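Local coordinates for protein serine-pyruvate aminotransferase (agxt) (Sulfolobus solfataricus, PDB 3ZRP) that probably transfers the amino group of serine to pyruvate, and of alanine to glyoxylate, with pyridoxal 5'-phosphate as cofactor, at residues G21-V26 with V248-A253; Y39-L44 with P228-A233; Y46-S51 with D181-A186; I58-G63 with R224-V229. All blocks are in the same frame, centred on the assembly; numbering follows the deposited sequence. Where two conformers were deposited one is given.

Interaction 1: residues G21-V26 with V248-A253; sequences GLENNV and VILQLA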
loop_
_atom_site.group_PDB
_atom_site.type_symbol
_atom_site.label_atom_id
_atom_site.label_comp_id
_atom_site.label_asym_id
_atom_site.label_seq_id
_atom_site.Cartn_x
_atom_site.Cartn_y
_atom_site.Cartn_z
ATOM N N GLY A 21 -12.287 -8.087 7.665
ATOM C CA GLY A 21 -10.973 -8.489 7.152
ATOM C C GLY A 21 -10.525 -9.883 7.563
ATOM O O GLY A 21 -9.405 -10.296 7.245
ATOM N N LEU A 22 -11.383 -10.614 8.275
ATOM C CA LEU A 22 -11.038 -11.984 8.686
ATOM C C LEU A 22 -11.374 -13.048 7.639
ATOM O O LEU A 22 -10.997 -14.206 7.805
ATOM C CB LEU A 22 -11.671 -12.355 10.031
ATOM C CG LEU A 22 -11.155 -11.750 11.330
ATOM C CD1 LEU A 22 -11.879 -12.407 12.502
ATOM C CD2 LEU A 22 -9.643 -11.897 11.492
ATOM N N GLU A 23 -12.069 -12.648 6.574
ATOM C CA GLU A 23 -12.415 -13.555 5.476
ATOM C C GLU A 23 -11.174 -14.245 4.904
ATOM O O GLU A 23 -10.251 -13.585 4.418
ATOM C CB GLU A 23 -13.169 -12.815 4.361
ATOM C CG GLU A 23 -14.692 -13.016 4.345
ATOM C CD GLU A 23 -15.296 -12.792 2.965
ATOM O OE1 GLU A 23 -15.150 -11.675 2.423
ATOM O OE2 GLU A 23 -15.913 -13.731 2.417
ATOM N N ASN A 24 -11.165 -15.575 4.974
ATOM C CA ASN A 24 -10.048 -16.366 4.463
ATOM C C ASN A 24 -10.334 -16.943 3.073
ATOM O O ASN A 24 -11.458 -16.810 2.565
ATOM C CB ASN A 24 -9.676 -17.475 5.441
ATOM C CG ASN A 24 -8.185 -17.689 5.536
ATOM O OD1 ASN A 24 -7.439 -17.449 4.574
ATOM N ND2 ASN A 24 -7.733 -18.139 6.702
ATOM N N ASN A 25 -9.313 -17.584 2.484
ATOM C CA ASN A 25 -9.359 -18.131 1.115
ATOM C C ASN A 25 -9.821 -17.101 0.068
ATOM O O ASN A 25 -10.612 -17.417 -0.833
ATOM C CB ASN A 25 -10.189 -19.430 1.057
ATOM C CG ASN A 25 -10.095 -20.243 2.339
ATOM O OD1 ASN A 25 -11.099 -20.491 3.006
ATOM N ND2 ASN A 25 -8.882 -20.640 2.700
ATOM N N VAL A 26 -9.317 -15.875 0.201
ATOM C CA VAL A 26 -9.686 -14.763 -0.668
ATOM C C VAL A 26 -8.423 -14.125 -1.233
ATOM O O VAL A 26 -7.527 -13.718 -0.488
ATOM C CB VAL A 26 -10.561 -13.692 0.078
ATOM C CG1 VAL A 26 -10.725 -12.428 -0.750
ATOM C CG2 VAL A 26 -11.938 -14.263 0.438
ATOM N N VAL A 248 -7.701 -5.266 3.246
ATOM C CA VAL A 248 -7.965 -3.855 3.556
ATOM C C VAL A 248 -9.176 -3.389 2.733
ATOM O O VAL A 248 -9.979 -2.591 3.197
ATOM C CB VAL A 248 -6.721 -2.981 3.255
ATOM C CG1 VAL A 248 -6.996 -1.504 3.497
ATOM C CG2 VAL A 248 -5.584 -3.421 4.147
ATOM N N ILE A 249 -9.272 -3.882 1.511
ATOM C CA ILE A 249 -10.394 -3.532 0.616
ATOM C C ILE A 249 -11.720 -4.180 1.092
ATOM O O ILE A 249 -12.806 -3.589 0.942
ATOM C CB ILE A 249 -10.082 -3.906 -0.840
ATOM C CG1 ILE A 249 -9.032 -2.931 -1.417
ATOM C CG2 ILE A 249 -11.348 -3.810 -1.727
ATOM C CD1 ILE A 249 -8.381 -3.364 -2.722
ATOM N N LEU A 250 -11.636 -5.389 1.646
ATOM C CA LEU A 250 -12.811 -6.034 2.271
ATOM C C LEU A 250 -13.322 -5.175 3.437
ATOM O O LEU A 250 -14.535 -4.937 3.574
ATOM C CB LEU A 250 -12.445 -7.437 2.794
ATOM C CG LEU A 250 -12.016 -8.522 1.781
ATOM C CD1 LEU A 250 -11.677 -9.844 2.496
ATOM C CD2 LEU A 250 -13.075 -8.720 0.738
ATOM N N GLN A 251 -12.386 -4.726 4.286
ATOM C CA GLN A 251 -12.724 -3.834 5.395
ATOM C C GLN A 251 -13.365 -2.534 4.879
ATOM O O GLN A 251 -14.385 -2.079 5.421
ATOM C CB GLN A 251 -11.489 -3.563 6.281
ATOM C CG GLN A 251 -11.019 -4.816 7.028
ATOM C CD GLN A 251 -9.613 -4.721 7.622
ATOM O OE1 GLN A 251 -8.669 -4.306 6.957
ATOM N NE2 GLN A 251 -9.468 -5.149 8.869
ATOM N N LEU A 252 -12.777 -1.951 3.831
ATOM C CA LEU A 252 -13.311 -0.730 3.202
ATOM C C LEU A 252 -14.772 -0.907 2.718
ATOM O O LEU A 252 -15.590 0.003 2.877
ATOM C CB LEU A 252 -12.407 -0.219 2.041
ATOM C CG LEU A 252 -12.871 1.088 1.345
ATOM C CD1 LEU A 252 -12.905 2.300 2.319
ATOM C CD2 LEU A 252 -12.039 1.440 0.100
ATOM N N ALA A 253 -15.095 -2.054 2.121
ATOM C CA ALA A 253 -16.474 -2.266 1.608
ATOM C C ALA A 253 -17.511 -2.258 2.745
ATOM O O ALA A 253 -18.647 -1.744 2.596
ATOM C CB ALA A 253 -16.554 -3.570 0.811
#

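Interaction 2: residues Y39-L44 with P228-A233; sequences YSLKGL and PVMRGA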
loop_
_atom_site.group_PDB
_atom_site.type_symbol
_atom_site.label_atom_id
_atom_site.label_comp_id
_atom_site.label_asym_id
_atom_site.label_seq_id
_atom_site.Cartn_x
_atom_site.Cartn_y
_atom_site.Cartn_z
ATOM N N TYR A 39 -18.154 -2.726 -4.874
ATOM C CA TYR A 39 -18.961 -2.048 -3.880
ATOM C C TYR A 39 -18.274 -0.788 -3.326
ATOM O O TYR A 39 -18.916 0.251 -3.120
ATOM C CB TYR A 39 -19.361 -3.013 -2.762
ATOM C CG TYR A 39 -20.321 -2.392 -1.785
ATOM C CD1 TYR A 39 -21.713 -2.464 -2.000
ATOM C CD2 TYR A 39 -19.858 -1.696 -0.669
ATOM C CE1 TYR A 39 -22.613 -1.882 -1.094
ATOM C CE2 TYR A 39 -20.741 -1.114 0.229
ATOM C CZ TYR A 39 -22.118 -1.204 0.008
ATOM O OH TYR A 39 -22.983 -0.615 0.899
ATOM N N SER A 40 -16.971 -0.880 -3.064
ATOM C CA SER A 40 -16.225 0.284 -2.581
ATOM C C SER A 40 -16.154 1.386 -3.629
ATOM O O SER A 40 -16.283 2.573 -3.303
ATOM C CB SER A 40 -14.815 -0.140 -2.107
ATOM O OG SER A 40 -14.938 -1.059 -1.051
ATOM N N LEU A 41 -15.958 0.991 -4.888
ATOM C CA LEU A 41 -15.953 1.936 -5.978
ATOM C C LEU A 41 -17.271 2.730 -6.027
ATOM O O LEU A 41 -17.249 3.962 -6.160
ATOM C CB LEU A 41 -15.640 1.238 -7.310
ATOM C CG LEU A 41 -14.226 0.652 -7.430
ATOM C CD1 LEU A 41 -14.095 -0.147 -8.679
ATOM C CD2 LEU A 41 -13.147 1.757 -7.396
ATOM N N LYS A 42 -18.405 2.037 -5.882
ATOM C CA LYS A 42 -19.715 2.722 -5.841
ATOM C C LYS A 42 -19.856 3.626 -4.625
ATOM O O LYS A 42 -20.394 4.735 -4.727
ATOM C CB LYS A 42 -20.880 1.718 -5.882
ATOM C CG LYS A 42 -20.948 0.980 -7.178
ATOM C CD LYS A 42 -22.085 -0.015 -7.200
ATOM C CE LYS A 42 -21.790 -1.142 -8.189
ATOM N NZ LYS A 42 -21.683 -0.665 -9.594
ATOM N N GLY A 43 -19.335 3.143 -3.493
ATOM C CA GLY A 43 -19.326 3.871 -2.243
ATOM C C GLY A 43 -18.555 5.167 -2.331
ATOM O O GLY A 43 -18.969 6.158 -1.721
ATOM N N LEU A 44 -17.439 5.155 -3.079
ATOM C CA LEU A 44 -16.691 6.376 -3.363
ATOM C C LEU A 44 -17.549 7.402 -4.099
ATOM O O LEU A 44 -17.558 8.570 -3.736
ATOM C CB LEU A 44 -15.396 6.076 -4.142
ATOM C CG LEU A 44 -14.284 7.140 -4.157
ATOM C CD1 LEU A 44 -13.911 7.684 -2.769
ATOM C CD2 LEU A 44 -13.039 6.590 -4.838
ATOM N N PRO A 228 -7.794 -0.702 -15.645
ATOM C CA PRO A 228 -8.383 -1.978 -16.063
ATOM C C PRO A 228 -8.876 -2.810 -14.875
ATOM O O PRO A 228 -9.891 -3.502 -14.990
ATOM C CB PRO A 228 -7.223 -2.694 -16.784
ATOM C CG PRO A 228 -6.306 -1.608 -17.221
ATOM C CD PRO A 228 -6.409 -0.564 -16.142
ATOM N N VAL A 229 -8.187 -2.735 -13.735
ATOM C CA VAL A 229 -8.649 -3.440 -12.537
ATOM C C VAL A 229 -9.972 -2.871 -12.024
ATOM O O VAL A 229 -10.862 -3.642 -11.638
ATOM C CB VAL A 229 -7.560 -3.480 -11.399
ATOM C CG1 VAL A 229 -8.034 -4.323 -10.215
ATOM C CG2 VAL A 229 -6.254 -4.033 -11.941
ATOM N N MET A 230 -10.120 -1.544 -12.064
ATOM C CA MET A 230 -11.330 -0.856 -11.557
ATOM C C MET A 230 -12.543 -1.053 -12.463
ATOM O O MET A 230 -13.632 -1.396 -11.979
ATOM C CB MET A 230 -11.079 0.647 -11.340
ATOM C CG MET A 230 -9.831 0.943 -10.466
ATOM S SD MET A 230 -9.926 0.244 -8.799
ATOM C CE MET A 230 -8.320 -0.561 -8.677
ATOM N N ARG A 231 -12.340 -0.819 -13.758
ATOM C CA ARG A 231 -13.357 -1.106 -14.775
ATOM C C ARG A 231 -13.754 -2.574 -14.743
ATOM O O ARG A 231 -14.953 -2.907 -14.745
ATOM C CB ARG A 231 -12.840 -0.709 -16.158
ATOM C CG ARG A 231 -12.949 0.780 -16.428
ATOM C CD ARG A 231 -12.078 1.189 -17.589
ATOM N NE ARG A 231 -12.363 2.562 -17.995
ATOM C CZ ARG A 231 -11.615 3.272 -18.826
ATOM N NH1 ARG A 231 -10.510 2.753 -19.348
ATOM N NH2 ARG A 231 -11.966 4.516 -19.119
ATOM N N GLY A 232 -12.760 -3.458 -14.698
ATOM C CA GLY A 232 -13.006 -4.886 -14.546
ATOM C C GLY A 232 -13.948 -5.185 -13.393
ATOM O O GLY A 232 -15.000 -5.791 -13.606
ATOM N N ALA A 233 -13.583 -4.749 -12.183
ATOM C CA ALA A 233 -14.372 -5.008 -10.965
ATOM C C ALA A 233 -15.852 -4.671 -11.132
ATOM O O ALA A 233 -16.724 -5.437 -10.693
ATOM C CB ALA A 233 -13.804 -4.246 -9.775
#

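Interaction 3: residues Y46-S51 with D181-A186; sequences YVMGAS and DVYLTA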
loop_
_atom_site.group_PDB
_atom_site.type_symbol
_atom_site.label_atom_id
_atom_site.label_comp_id
_atom_site.label_asym_id
_atom_site.label_seq_id
_atom_site.Cartn_x
_atom_site.Cartn_y
_atom_site.Cartn_z
ATOM N N TYR A 46 -20.764 7.613 -4.038
ATOM C CA TYR A 46 -21.779 8.010 -3.069
ATOM C C TYR A 46 -21.289 9.091 -2.087
ATOM O O TYR A 46 -21.931 10.134 -1.933
ATOM C CB TYR A 46 -22.334 6.753 -2.360
ATOM C CG TYR A 46 -23.319 7.063 -1.252
ATOM C CD1 TYR A 46 -24.628 7.489 -1.543
ATOM C CD2 TYR A 46 -22.950 6.941 0.082
ATOM C CE1 TYR A 46 -25.521 7.805 -0.523
ATOM C CE2 TYR A 46 -23.831 7.250 1.107
ATOM C CZ TYR A 46 -25.119 7.681 0.793
ATOM O OH TYR A 46 -25.987 7.969 1.809
ATOM N N VAL A 47 -20.137 8.876 -1.439
ATOM C CA VAL A 47 -19.648 9.842 -0.450
ATOM C C VAL A 47 -19.067 11.121 -1.084
ATOM O O VAL A 47 -19.008 12.183 -0.442
ATOM C CB VAL A 47 -18.625 9.223 0.557
ATOM C CG1 VAL A 47 -19.233 8.024 1.285
ATOM C CG2 VAL A 47 -17.317 8.832 -0.141
ATOM N N MET A 48 -18.635 11.031 -2.331
ATOM C CA MET A 48 -18.156 12.220 -3.031
ATOM C C MET A 48 -19.239 12.921 -3.855
ATOM O O MET A 48 -19.008 13.989 -4.417
ATOM C CB MET A 48 -16.949 11.888 -3.875
ATOM C CG MET A 48 -15.685 11.927 -3.043
ATOM S SD MET A 48 -14.334 11.233 -3.956
ATOM C CE MET A 48 -13.031 11.252 -2.733
ATOM N N GLY A 49 -20.427 12.328 -3.914
ATOM C CA GLY A 49 -21.550 12.927 -4.635
ATOM C C GLY A 49 -21.275 13.046 -6.114
ATOM O O GLY A 49 -21.037 14.140 -6.609
ATOM N N ALA A 50 -21.289 11.916 -6.815
ATOM C CA ALA A 50 -21.106 11.907 -8.259
ATOM C C ALA A 50 -21.868 10.766 -8.905
ATOM O O ALA A 50 -22.032 9.704 -8.322
ATOM C CB ALA A 50 -19.632 11.814 -8.612
ATOM N N SER A 51 -22.312 10.999 -10.132
ATOM C CA SER A 51 -22.982 9.984 -10.946
ATOM C C SER A 51 -21.949 9.021 -11.541
ATOM O O SER A 51 -20.720 9.229 -11.379
ATOM C CB SER A 51 -23.761 10.660 -12.071
ATOM O OG SER A 51 -22.867 11.210 -13.018
ATOM N N ASP A 181 -12.015 17.713 -10.943
ATOM C CA ASP A 181 -11.469 16.697 -11.843
ATOM C C ASP A 181 -10.871 15.486 -11.155
ATOM O O ASP A 181 -10.953 14.370 -11.691
ATOM C CB ASP A 181 -10.498 17.341 -12.816
ATOM C CG ASP A 181 -11.197 18.358 -13.686
ATOM O OD1 ASP A 181 -12.083 17.930 -14.463
ATOM O OD2 ASP A 181 -10.907 19.561 -13.529
ATOM N N VAL A 182 -10.242 15.722 -9.996
ATOM C CA VAL A 182 -9.797 14.653 -9.087
ATOM C C VAL A 182 -10.146 15.040 -7.661
ATOM O O VAL A 182 -9.701 16.058 -7.160
ATOM C CB VAL A 182 -8.249 14.416 -9.115
ATOM C CG1 VAL A 182 -7.882 13.243 -8.174
ATOM C CG2 VAL A 182 -7.728 14.137 -10.550
ATOM N N TYR A 183 -10.940 14.216 -6.994
ATOM C CA TYR A 183 -11.217 14.408 -5.575
ATOM C C TYR A 183 -10.624 13.157 -4.937
ATOM O O TYR A 183 -10.894 12.053 -5.405
ATOM C CB TYR A 183 -12.747 14.526 -5.314
ATOM C CG TYR A 183 -13.081 15.597 -4.305
ATOM C CD1 TYR A 183 -12.623 15.500 -2.985
ATOM C CD2 TYR A 183 -13.823 16.736 -4.674
ATOM C CE1 TYR A 183 -12.896 16.492 -2.045
ATOM C CE2 TYR A 183 -14.125 17.736 -3.738
ATOM C CZ TYR A 183 -13.637 17.612 -2.422
ATOM O OH TYR A 183 -13.880 18.578 -1.474
ATOM N N LEU A 184 -9.763 13.303 -3.939
ATOM C CA LEU A 184 -9.092 12.123 -3.431
ATOM C C LEU A 184 -9.176 12.070 -1.901
ATOM O O LEU A 184 -9.396 13.103 -1.230
ATOM C CB LEU A 184 -7.632 12.048 -3.936
ATOM C CG LEU A 184 -6.699 13.179 -3.487
ATOM C CD1 LEU A 184 -6.106 12.893 -2.091
ATOM C CD2 LEU A 184 -5.569 13.435 -4.506
ATOM N N THR A 185 -9.052 10.858 -1.372
ATOM C CA THR A 185 -9.050 10.648 0.062
ATOM C C THR A 185 -8.210 9.394 0.415
ATOM O O THR A 185 -7.474 8.854 -0.445
ATOM C CB THR A 185 -10.510 10.646 0.651
ATOM O OG1 THR A 185 -10.442 10.692 2.070
ATOM C CG2 THR A 185 -11.321 9.413 0.234
ATOM N N ALA A 186 -8.275 8.974 1.671
ATOM C CA ALA A 186 -7.580 7.762 2.132
ATOM C C ALA A 186 -8.569 6.888 2.881
ATOM O O ALA A 186 -9.642 7.359 3.251
ATOM C CB ALA A 186 -6.397 8.140 3.055
#

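Interaction 4: residues I58-G63 with R224-V229; sequences IIPGGG and RNWLPV. With PLP (pyridoxal-5'-phosphate), chain C.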
loop_
_atom_site.group_PDB
_atom_site.type_symbol
_atom_site.label_atom_id
_atom_site.label_comp_id
_atom_site.label_asym_id
_atom_site.label_seq_id
_atom_site.Cartn_x
_atom_site.Cartn_y
_atom_site.Cartn_z
ATOM N N ILE A 58 -9.310 2.827 -6.591
ATOM C CA ILE A 58 -8.777 2.527 -5.271
ATOM C C ILE A 58 -7.371 1.950 -5.491
ATOM O O ILE A 58 -7.195 0.985 -6.223
ATOM C CB ILE A 58 -9.733 1.579 -4.523
ATOM C CG1 ILE A 58 -11.067 2.307 -4.265
ATOM C CG2 ILE A 58 -9.101 1.031 -3.234
ATOM C CD1 ILE A 58 -12.205 1.373 -3.770
ATOM N N ILE A 59 -6.355 2.577 -4.902
ATOM C CA ILE A 59 -4.963 2.162 -5.188
ATOM C C ILE A 59 -4.267 1.895 -3.871
ATOM O O ILE A 59 -4.752 2.338 -2.836
ATOM C CB ILE A 59 -4.187 3.224 -6.031
ATOM C CG1 ILE A 59 -4.073 4.564 -5.275
ATOM C CG2 ILE A 59 -4.914 3.486 -7.412
ATOM C CD1 ILE A 59 -3.080 5.588 -5.920
ATOM N N PRO A 60 -3.141 1.136 -3.901
ATOM C CA PRO A 60 -2.421 0.975 -2.628
ATOM C C PRO A 60 -1.774 2.250 -2.121
ATOM O O PRO A 60 -1.414 3.136 -2.902
ATOM C CB PRO A 60 -1.337 -0.077 -2.954
ATOM C CG PRO A 60 -1.807 -0.722 -4.260
ATOM C CD PRO A 60 -2.486 0.404 -4.990
ATOM N N GLY A 61 -1.591 2.287 -0.805
ATOM C CA GLY A 61 -0.827 3.303 -0.129
ATOM C C GLY A 61 -1.681 4.101 0.817
ATOM O O GLY A 61 -2.024 3.653 1.930
ATOM N N GLY A 62 -2.007 5.309 0.386
ATOM C CA GLY A 62 -2.822 6.198 1.208
ATOM C C GLY A 62 -3.021 7.520 0.508
ATOM O O GLY A 62 -2.863 7.621 -0.707
ATOM N N GLY A 63 -3.361 8.539 1.284
ATOM C CA GLY A 63 -3.541 9.876 0.725
ATOM C C GLY A 63 -2.332 10.344 -0.078
ATOM O O GLY A 63 -2.482 10.953 -1.115
ATOM N N ARG A 224 -3.366 4.851 -15.189
ATOM C CA ARG A 224 -3.607 3.969 -16.349
ATOM C C ARG A 224 -3.434 2.484 -16.039
ATOM O O ARG A 224 -4.129 1.649 -16.602
ATOM C CB ARG A 224 -2.746 4.361 -17.557
ATOM C CG ARG A 224 -3.026 5.744 -18.091
ATOM C CD ARG A 224 -1.944 6.216 -19.064
ATOM N NE ARG A 224 -2.193 7.606 -19.441
ATOM C CZ ARG A 224 -1.999 8.648 -18.647
ATOM N NH1 ARG A 224 -1.510 8.482 -17.407
ATOM N NH2 ARG A 224 -2.269 9.863 -19.089
ATOM N N ASN A 225 -2.488 2.138 -15.163
ATOM C CA ASN A 225 -2.259 0.754 -14.832
ATOM C C ASN A 225 -3.326 0.153 -13.919
ATOM O O ASN A 225 -3.546 -1.056 -13.943
ATOM C CB ASN A 225 -0.840 0.579 -14.240
ATOM C CG ASN A 225 0.225 0.796 -15.271
ATOM O OD1 ASN A 225 0.045 0.436 -16.429
ATOM N ND2 ASN A 225 1.343 1.393 -14.876
ATOM N N TRP A 226 -3.999 0.986 -13.126
ATOM C CA TRP A 226 -5.017 0.492 -12.196
ATOM C C TRP A 226 -6.411 0.502 -12.827
ATOM O O TRP A 226 -7.283 -0.242 -12.387
ATOM C CB TRP A 226 -5.065 1.318 -10.918
ATOM C CG TRP A 226 -3.838 1.089 -10.127
ATOM C CD1 TRP A 226 -2.742 1.915 -10.089
ATOM C CD2 TRP A 226 -3.491 -0.080 -9.358
ATOM N NE1 TRP A 226 -1.771 1.345 -9.307
ATOM C CE2 TRP A 226 -2.205 0.138 -8.834
ATOM C CE3 TRP A 226 -4.162 -1.264 -9.029
ATOM C CZ2 TRP A 226 -1.544 -0.799 -7.995
ATOM C CZ3 TRP A 226 -3.530 -2.197 -8.208
ATOM C CH2 TRP A 226 -2.218 -1.954 -7.687
ATOM N N LEU A 227 -6.593 1.342 -13.839
ATOM C CA LEU A 227 -7.910 1.507 -14.498
ATOM C C LEU A 227 -8.560 0.192 -14.980
ATOM O O LEU A 227 -9.756 -0.007 -14.740
ATOM C CB LEU A 227 -7.838 2.513 -15.652
ATOM C CG LEU A 227 -8.599 3.830 -15.643
ATOM C CD1 LEU A 227 -8.473 4.505 -17.022
ATOM C CD2 LEU A 227 -10.060 3.616 -15.290
ATOM N N PRO A 228 -7.794 -0.702 -15.645
ATOM C CA PRO A 228 -8.383 -1.978 -16.063
ATOM C C PRO A 228 -8.876 -2.810 -14.875
ATOM O O PRO A 228 -9.891 -3.502 -14.990
ATOM C CB PRO A 228 -7.223 -2.694 -16.784
ATOM C CG PRO A 228 -6.306 -1.608 -17.221
ATOM C CD PRO A 228 -6.409 -0.564 -16.142
ATOM N N VAL A 229 -8.187 -2.735 -13.735
ATOM C CA VAL A 229 -8.649 -3.440 -12.537
ATOM C C VAL A 229 -9.972 -2.871 -12.024
ATOM O O VAL A 229 -10.862 -3.642 -11.638
ATOM C CB VAL A 229 -7.560 -3.480 -11.399
ATOM C CG1 VAL A 229 -8.034 -4.323 -10.215
ATOM C CG2 VAL A 229 -6.254 -4.033 -11.941
HETATM N N1 PLP C . -3.517 15.075 3.144
HETATM C C2 PLP C . -4.098 15.339 4.364
HETATM C C2A PLP C . -5.010 16.532 4.489
HETATM C C3 PLP C . -3.861 14.496 5.472
HETATM O O3 PLP C . -4.419 14.722 6.542
HETATM C C4 PLP C . -3.030 13.378 5.343
HETATM C C4A PLP C . -2.823 12.462 6.555
HETATM C C5 PLP C . -2.433 13.156 4.084
HETATM C C6 PLP C . -2.699 13.991 2.978
HETATM C C5A PLP C . -1.509 12.005 3.815
HETATM O O4P PLP C . -2.149 10.726 3.854
HETATM P P PLP C . -1.361 9.370 4.088
HETATM O O1P PLP C . -2.470 8.366 4.045
HETATM O O2P PLP C . -0.765 9.564 5.443
HETATM O O3P PLP C . -0.389 9.328 2.963
#

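Interaction 1: residues G21-V26 with V248-A253
Gly21 and Gln251 make the closest approach here, the glutamine laying its aliphatic stem along the bare glycine backbone, with Gly21 N 3.6 Å from Gln251 CG. CG stands anti to the carbonyl carbon, beside the backbone N (chi1 -67°), and the chain runs on extended, which carries the amide past the glycine: Gln251 NE2 comes to 4.0 Å from Gly21 CA. From there NE2 gives a hydrogen bond to Leu18 O, in the helix just before the loop. A leucine in its place would lack the amide, and would probably leave Leu18 O without this donor and Gly21 without the flat group beside it. The contact is a loop-on-helix packing of the aminotransferase fold: residues 21-26, between helices 15-20 and 31-48, drape over one side of helix 246-262 close to the dimer interface, where Leu22 and Val248 each meet their own counterpart in the second subunit. The neighbouring Leu250 supplies the apolar half. Its CD1 lies 3.8 Å from Glu23 CB, the two side chains crossing at about a right angle, and Val26 CG1 is a looser neighbour at 4.3 Å from Leu250 CD1. Glu23 was modelled in two conformations, and how its carboxylate sits over Leu250 is therefore doubtful; in crystals of this protein Glu23, like Asp16, binds calcium, though none is bound to this chain.

Interaction 2: residues Y39-L44 with P228-A233
Helix-to-helix packing beside the central sheet is illustrated where helix 31-48 meets helix 223-234, the contact resting on Leu41 from one and Met230 and Ala233 from the other. The nearest CA atoms, of Leu41 and Met230, are 7.8 Å apart, and one leucine fills much of that distance. With CG anti to its carbonyl carbon (chi1 -66°), Leu41 reaches straight across and sets its two methyls against different parts of the facing helix. CD1 rests against the backbone, 3.6 Å from Met230 O, and also faces a methyl, with Leu41 CD1 and Ala233 CB 4.3 Å apart. CD2 takes the sulfur: Leu41 CD2 is 3.8 Å from Met230 SD. The methionine folds back rather than extending (chi2 -60°), which brings its thioether alongside the leucine, and the two side chains cross at about a right angle. Helix 223-234 is kinked near Pro228, which has no N-H to give to the turn before. Around the pair, Leu37 adds a further apolar neighbour to Met230 and Ala233, while Ile58 and Pro56 of strand 55-60 touch Leu41. At the edge, Lys42 and Glu234 form only a long, weak ion pair. All three touching residues are buried and their side chains meet through methyls and a polarisable sulfur, so this contact probably holds by dispersion and fit of shape rather than by directional bonds.

Interaction 3: residues Y46-S51 with D181-A186
Helix 31-48 ends over strand 182-186, with Met48 CA and Tyr183 CA 7.7 Å apart, the nearest pair of CA atoms. The helix closes in a Schellman motif: Gly49, the first residue to leave the helical conformation, takes a positive phi of 63°, and its N makes a weak 3.3 Å bond to Tyr46 O. This places a helix terminus against one face of the central mixed sheet of the aminotransferase fold. The strand meets it in the usual alternation, Tyr183 and Thr185 turned to the helix end and Leu184 to the opposite side, where its side chain approaches to about 6 Å from the bound pyridoxal phosphate. Met48 carries nearly the whole contact. Extended beyond CG, it pushes its thioether between the two strand side chains and down toward the backbone, so that Met48 CE lies 3.5 Å from Tyr183 O. The sulfur flanks the tyrosine, with Met48 SD 3.9 Å from Tyr183 CB; it is also in a Met-aromatic contact, an oblique one, SD lying 5.5 Å from the ring centroid and 54° off the ring normal. Met48 was modelled in two conformations, and these contacts belong to one of them. Leu201 of the adjoining strand 197-202 and Val168 also touch the methionine. Thr185 sorts its two branches by polarity: OG1, anti to the backbone N (chi1 -169°), is hydrogen-bonded to Gly164 O, while the methyl faces the helix end, Thr185 CG2 lying 3.9 Å from Met48 CE.

Interaction 4: residues I58-G63 with R224-V229
The phosphate-binding turn of the cofactor site, a strand-turn-helix running from strand 55-60 into helix 63-69, is backed by an indole: Trp226 of helix 223-234 packs against Ile59 and Pro60, just before the glycine turn that lies against the phosphate. Both residues come over the same face of the ring. Ile59 CG2 sits above the five-membered ring in a CH-pi contact, 4.0 Å from its centroid and 22° off the normal. Pro60 covers the other end of the indole, its CD 3.8 Å from the centroid of the six-membered ring, and the tightest pair is Pro60 CD to Trp226 CZ2 at 3.4 Å. CG of Trp226 lies anti to the carbonyl carbon (chi1 -69°), which swings the ring out from the helix to the strand. NE1 is tied to Tyr220 O by a hydrogen bond, and Phe241 meets the ring edge-to-face. A leucine here would remove the flat face and the N-H, and would probably leave Ile59 and Pro60 poorly covered and the Tyr220 carbonyl without its donor. Tyr240 and Thr243, their side chains about 7 Å from that of Trp226, reach the cofactor of the second subunit. Gly62, at the N-cap, and Gly63 have no side chains to crowd the phosphate of this chain's own cofactor; Gly63 N donates to O1P of pyridoxal phosphate at 2.9 Å, with an N-H...O angle of 141°.

Followed from the N terminus, residues 21-26 open the widest loop, which interaction 1 closes only at helix 246-262; the other three contacts lie within it. Helix 31-48 then starts two more: 39-44 waits for 228-233 in interaction 2, while 46-51 is met sooner, by strand 182-186, so interaction 3 sits inside interaction 2. Strand 55-60 begins interaction 4, which crosses interaction 3 and finishes on helix 223-234, sharing Pro228 and Val229 with interaction 2. Ile58 joins neighbours directly, its CD1 touching Leu41 and Leu252, and Ala186 packs on Gly63. Together the contacts tie helices 31-48, 223-234 and 246-262 to the central sheet and the cofactor-binding turn.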